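PDB 1Z96: UBA-domain protein mud1 from Schizosaccharomyces pombe, which recognises and binds polyubiquitin chains through its C-terminal UBA domain and links polyubiquitinated proteins to the 19S proteasome for degradation. Local coordinates for residues 12-17 / 34-39; 6-11 / 19-24. One frame throughout, in Å; residues are numbered along the deposited sequence. Where two conformers were deposited one is given.

Contact 1 of 2, residues 12-17 / 34-39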
loop_
_atom_site.group_PDB
_atom_site.type_symbol
_atom_site.label_atom_id
_atom_site.label_comp_id
_atom_site.label_asym_id
_atom_site.label_seq_id
_atom_site.Cartn_x
_atom_site.Cartn_y
_atom_site.Cartn_z
ATOM N N VAL A 12 4.341 2.678 3.565
ATOM C CA VAL A 12 5.367 2.550 4.606
ATOM C C VAL A 12 5.529 3.868 5.406
ATOM O O VAL A 12 5.719 3.832 6.631
ATOM C CB VAL A 12 6.710 2.086 4.020
ATOM C CG1 VAL A 12 7.818 2.104 5.075
ATOM C CG2 VAL A 12 6.570 0.707 3.447
ATOM N N SER A 13 5.383 5.007 4.735
ATOM C CA SER A 13 5.469 6.316 5.404
ATOM C C SER A 13 4.341 6.540 6.405
ATOM O O SER A 13 4.453 7.386 7.281
ATOM C CB SER A 13 5.501 7.467 4.386
ATOM O OG SER A 13 4.263 7.631 3.704
ATOM N N MET A 14 3.246 5.793 6.266
ATOM C CA MET A 14 2.141 5.860 7.199
ATOM C C MET A 14 2.354 4.968 8.395
ATOM O O MET A 14 1.513 4.935 9.294
ATOM C CB MET A 14 0.861 5.391 6.533
ATOM C CG MET A 14 0.474 6.170 5.341
ATOM S SD MET A 14 -0.992 5.485 4.607
ATOM C CE MET A 14 -1.015 6.418 3.119
ATOM N N GLY A 15 3.423 4.184 8.373
ATOM C CA GLY A 15 3.726 3.294 9.471
ATOM C C GLY A 15 3.424 1.844 9.177
ATOM O O GLY A 15 3.612 1.006 10.049
ATOM N N PHE A 16 2.961 1.531 7.969
ATOM C CA PHE A 16 2.719 0.128 7.595
ATOM C C PHE A 16 3.999 -0.572 7.144
ATOM O O PHE A 16 4.959 0.055 6.728
ATOM C CB PHE A 16 1.638 0.053 6.512
ATOM C CG PHE A 16 0.349 0.657 6.953
ATOM C CD1 PHE A 16 -0.175 1.758 6.319
ATOM C CD2 PHE A 16 -0.313 0.139 8.077
ATOM C CE1 PHE A 16 -1.379 2.321 6.757
ATOM C CE2 PHE A 16 -1.492 0.711 8.519
ATOM C CZ PHE A 16 -2.018 1.805 7.855
ATOM N N ASP A 17 4.007 -1.882 7.242
ATOM C CA ASP A 17 5.184 -2.646 6.876
ATOM C C ASP A 17 5.177 -2.907 5.368
ATOM O O ASP A 17 4.116 -3.014 4.747
ATOM C CB ASP A 17 5.257 -3.945 7.678
ATOM C CG ASP A 17 5.326 -3.698 9.200
ATOM O OD1 ASP A 17 6.032 -2.773 9.651
ATOM O OD2 ASP A 17 4.710 -4.387 10.015
ATOM N N VAL A 34 -7.424 2.830 -2.118
ATOM C CA VAL A 34 -8.075 1.600 -1.676
ATOM C C VAL A 34 -7.192 0.781 -0.741
ATOM O O VAL A 34 -7.651 0.282 0.287
ATOM C CB VAL A 34 -8.539 0.750 -2.901
ATOM C CG1 VAL A 34 -8.937 -0.647 -2.475
ATOM C CG2 VAL A 34 -9.717 1.432 -3.574
ATOM N N ALA A 35 -5.920 0.628 -1.098
ATOM C CA ALA A 35 -4.980 -0.141 -0.286
ATOM C C ALA A 35 -4.820 0.473 1.088
ATOM O O ALA A 35 -4.791 -0.234 2.086
ATOM C CB ALA A 35 -3.623 -0.230 -0.985
ATOM N N ALA A 36 -4.692 1.794 1.148
ATOM C CA ALA A 36 -4.591 2.492 2.438
ATOM C C ALA A 36 -5.828 2.173 3.287
ATOM O O ALA A 36 -5.697 1.823 4.470
ATOM C CB ALA A 36 -4.452 3.990 2.225
ATOM N N SER A 37 -7.013 2.318 2.690
ATOM C CA SER A 37 -8.278 2.082 3.415
ATOM C C SER A 37 -8.287 0.690 4.040
ATOM O O SER A 37 -8.676 0.505 5.197
ATOM C CB SER A 37 -9.483 2.281 2.499
ATOM O OG SER A 37 -9.537 3.624 2.046
ATOM N N PHE A 38 -7.804 -0.302 3.276
ATOM C CA PHE A 38 -7.631 -1.690 3.779
ATOM C C PHE A 38 -6.804 -1.755 5.054
ATOM O O PHE A 38 -7.184 -2.429 6.021
ATOM C CB PHE A 38 -6.902 -2.602 2.763
ATOM C CG PHE A 38 -7.748 -3.119 1.625
ATOM C CD1 PHE A 38 -7.222 -3.167 0.337
ATOM C CD2 PHE A 38 -9.017 -3.629 1.829
ATOM C CE1 PHE A 38 -7.957 -3.666 -0.720
ATOM C CE2 PHE A 38 -9.760 -4.115 0.766
ATOM C CZ PHE A 38 -9.236 -4.132 -0.498
ATOM N N LEU A 39 -5.662 -1.069 5.048
ATOM C CA LEU A 39 -4.693 -1.149 6.129
ATOM C C LEU A 39 -5.037 -0.362 7.398
ATOM O O LEU A 39 -4.530 -0.685 8.483
ATOM C CB LEU A 39 -3.305 -0.770 5.619
ATOM C CG LEU A 39 -2.751 -1.709 4.551
ATOM C CD1 LEU A 39 -1.542 -1.087 3.901
ATOM C CD2 LEU A 39 -2.371 -3.061 5.146
#
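Phe16 lays one face of its ring against the side chain of Leu39, and this pair accounts for most of the surface buried here. The evidence for a CH-pi contact is direct: Leu39 CB stands 3.6 Å from the centroid of the Phe16 ring and 11° off the ring normal, so the methylene sits over the ring, close to its centre. Further out along the same leucine, the methyl CD1 lies 4.0 Å from Phe16 CD1, on the same face, by the CG-CD1 side of the ring. The outer part of the ring reaches the backbone instead, with Phe16 CE2 3.3 Å from Leu39 O. Phe16 carries CG beside its backbone N and opposite its carbonyl carbon (chi1 -59°), a setting that sends the ring across to helix 32-39, and the two side chains pass one another, each heading the other way. Replacing Phe16 with an alanine would probably strip Leu39 CB of the ring face it rests on and open a gap between the loop and the helix.

Met14 adds a smaller contact: its extended chain brings the terminal methyl CE to 4.3 Å from Ala36 CB. Between these two contributors Gly15 takes a positive phi of 105° and ends helix 4-13 in a Schellman motif, which turns the chain into the loop. Leu39 also touches Leu11 and Ala24, tying the pair to both other helices. Met14, Gly15 and Phe16 form the Met-Gly-Phe loop characteristic of UBA domains; these three and Leu39 take part in ubiquitin binding, and this packing sets the loop beside helix 32-39.

Contact 2 of 2, residues 6-11 / 19-24; sequences SKIAQL and LEAAQA
Ala21 points its methyl group at helix 6-11, where Leu11 and Ile8 receive it. The closest approach is from Leu11, whose CB lies 3.7 Å from Ala21 CB. The same leucine then extends alongside the alanine, putting its methyl CD1 3.9 Å from Ala21 CB and 3.8 Å from Ala21 O, so it touches both the methyl and the backbone of that turn. Ile8 works through two branches. Its CG2 methyl meets Ala21 CB at 4.1 Å, while the longer branch ends with CD1 3.9 Å from Ala22 CB. This division follows from the first torsion: with chi1 at -67°, CG1 lies beside the backbone N and CG2 beside the carbonyl carbon, and the two arms reach neighbouring alanines.

All of these contacts are apolar, and the small alanine side chains allow a close approach. The CA atoms of Ile8 and Ala21 are 5.7 Å apart, although the axes of the two short segments come no nearer than 8.9 Å. Those axes are inclined at 126° between their N-to-C directions, well away from antiparallel, so the packing is concentrated near one crossing point.

In the next shell, Leu25 of helix 18-27 touches both Ile8 and Leu11, continuing the same interface. Leu11 also packs on Leu32 and Ala36, and Ala24 meets Ala35, which brings helix 32-39 against the pair. At the edge, Lys7 NZ is hydrogen-bonded to Gly30 O, joining helix 4-13 to the loop before the last helix. Two successive helices crossing steeply over alanines, with a third helix packed against them, make up the compact three-helix bundle of the UBA fold.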
loop_
_atom_site.group_PDB
_atom_site.type_symbol
_atom_site.label_atom_id
_atom_site.label_comp_id
_atom_site.label_asym_id
_atom_site.label_seq_id
_atom_site.Cartn_x
_atom_site.Cartn_y
_atom_site.Cartn_z
ATOM N N SER A 6 6.644 3.468 -5.471
ATOM C CA SER A 6 6.309 4.733 -4.854
ATOM C C SER A 6 5.064 4.608 -3.984
ATOM O O SER A 6 5.008 5.187 -2.896
ATOM C CB SER A 6 6.150 5.825 -5.912
ATOM O OG SER A 6 7.414 6.095 -6.491
ATOM N N LYS A 7 4.082 3.839 -4.439
ATOM C CA LYS A 7 2.891 3.607 -3.614
ATOM C C LYS A 7 3.215 2.787 -2.370
ATOM O O LYS A 7 2.694 3.059 -1.298
ATOM C CB LYS A 7 1.802 2.931 -4.438
ATOM C CG LYS A 7 1.280 3.827 -5.545
ATOM C CD LYS A 7 0.460 3.036 -6.524
ATOM C CE LYS A 7 0.017 3.858 -7.679
ATOM N NZ LYS A 7 -0.786 3.021 -8.638
ATOM N N ILE A 8 4.049 1.760 -2.504
ATOM C CA ILE A 8 4.451 1.007 -1.303
ATOM C C ILE A 8 5.109 1.939 -0.292
ATOM O O ILE A 8 4.804 1.905 0.901
ATOM C CB ILE A 8 5.387 -0.177 -1.645
ATOM C CG1 ILE A 8 4.630 -1.229 -2.458
ATOM C CG2 ILE A 8 5.888 -0.811 -0.370
ATOM C CD1 ILE A 8 5.541 -2.254 -3.141
ATOM N N ALA A 9 6.027 2.773 -0.780
ATOM C CA ALA A 9 6.697 3.750 0.058
ATOM C C ALA A 9 5.720 4.705 0.763
ATOM O O ALA A 9 5.910 5.021 1.941
ATOM C CB ALA A 9 7.706 4.533 -0.776
ATOM N N GLN A 10 4.676 5.149 0.055
ATOM C CA GLN A 10 3.646 5.978 0.675
ATOM C C GLN A 10 3.024 5.262 1.858
ATOM O O GLN A 10 2.855 5.838 2.943
ATOM C CB GLN A 10 2.539 6.353 -0.323
ATOM C CG GLN A 10 2.894 7.435 -1.301
ATOM C CD GLN A 10 2.632 8.853 -0.741
ATOM O OE1 GLN A 10 2.660 9.074 0.482
ATOM N NE2 GLN A 10 2.407 9.802 -1.638
ATOM N N LEU A 11 2.697 3.990 1.670
ATOM C CA LEU A 11 2.102 3.215 2.743
ATOM C C LEU A 11 3.088 2.975 3.884
ATOM O O LEU A 11 2.718 3.067 5.036
ATOM C CB LEU A 11 1.545 1.888 2.209
ATOM C CG LEU A 11 0.356 2.032 1.260
ATOM C CD1 LEU A 11 0.023 0.717 0.629
ATOM C CD2 LEU A 11 -0.886 2.581 1.988
ATOM N N LEU A 19 5.753 -5.513 3.287
ATOM C CA LEU A 19 5.044 -6.633 2.696
ATOM C C LEU A 19 3.525 -6.505 2.798
ATOM O O LEU A 19 2.827 -6.751 1.820
ATOM C CB LEU A 19 5.508 -7.953 3.308
ATOM C CG LEU A 19 5.000 -9.218 2.610
ATOM C CD1 LEU A 19 5.319 -9.271 1.119
ATOM C CD2 LEU A 19 5.582 -10.398 3.333
ATOM N N GLU A 20 3.010 -6.141 3.968
ATOM C CA GLU A 20 1.575 -5.906 4.099
ATOM C C GLU A 20 1.116 -4.797 3.128
ATOM O O GLU A 20 0.044 -4.894 2.528
ATOM C CB GLU A 20 1.176 -5.605 5.550
ATOM C CG GLU A 20 1.520 -4.225 6.091
ATOM C CD GLU A 20 1.075 -4.031 7.531
ATOM O OE1 GLU A 20 0.171 -4.780 7.980
ATOM O OE2 GLU A 20 1.617 -3.131 8.204
ATOM N N ALA A 21 1.952 -3.774 2.952
ATOM C CA ALA A 21 1.674 -2.704 1.971
ATOM C C ALA A 21 1.591 -3.225 0.538
ATOM O O ALA A 21 0.649 -2.938 -0.196
ATOM C CB ALA A 21 2.722 -1.617 2.080
ATOM N N ALA A 22 2.598 -3.992 0.137
ATOM C CA ALA A 22 2.634 -4.568 -1.196
ATOM C C ALA A 22 1.438 -5.449 -1.455
ATOM O O ALA A 22 0.841 -5.427 -2.554
ATOM C CB ALA A 22 3.923 -5.378 -1.387
ATOM N N GLN A 23 1.086 -6.236 -0.447
ATOM C CA GLN A 23 -0.026 -7.178 -0.579
ATOM C C GLN A 23 -1.366 -6.465 -0.702
ATOM O O GLN A 23 -2.213 -6.858 -1.524
ATOM C CB GLN A 23 -0.008 -8.190 0.571
ATOM C CG GLN A 23 1.159 -9.167 0.456
ATOM C CD GLN A 23 1.313 -10.130 1.635
ATOM O OE1 GLN A 23 0.779 -9.915 2.722
ATOM N NE2 GLN A 23 2.111 -11.170 1.423
ATOM N N ALA A 24 -1.533 -5.391 0.064
ATOM C CA ALA A 24 -2.726 -4.533 -0.051
ATOM C C ALA A 24 -2.816 -3.880 -1.430
ATOM O O ALA A 24 -3.859 -3.866 -2.056
ATOM C CB ALA A 24 -2.738 -3.495 1.043
#

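How the contacts relate
The centres of contact 1 and contact 2 lie 6 Å apart, and their segments alternate along the chain, so the interfaces interlock. Helix 4-13 supplies Ile8 and Leu11 to contact 2, and the loop that follows it supplies Met14 and Phe16 to contact 1. Leu11 makes two of the joining contacts: its O is 3.4 Å from Phe16 CD1, and its CD2 is 3.7 Å from Ala36 CA. On helix 18-27, Ala24 CB lies 3.9 Å from Leu39 CD1, a further direct link. The two contacts therefore touch directly, and Met14, Gly15, Phe16 and Leu39 of contact 1, together with Leu11 and Ala24 of contact 2, take part in monoubiquitin binding.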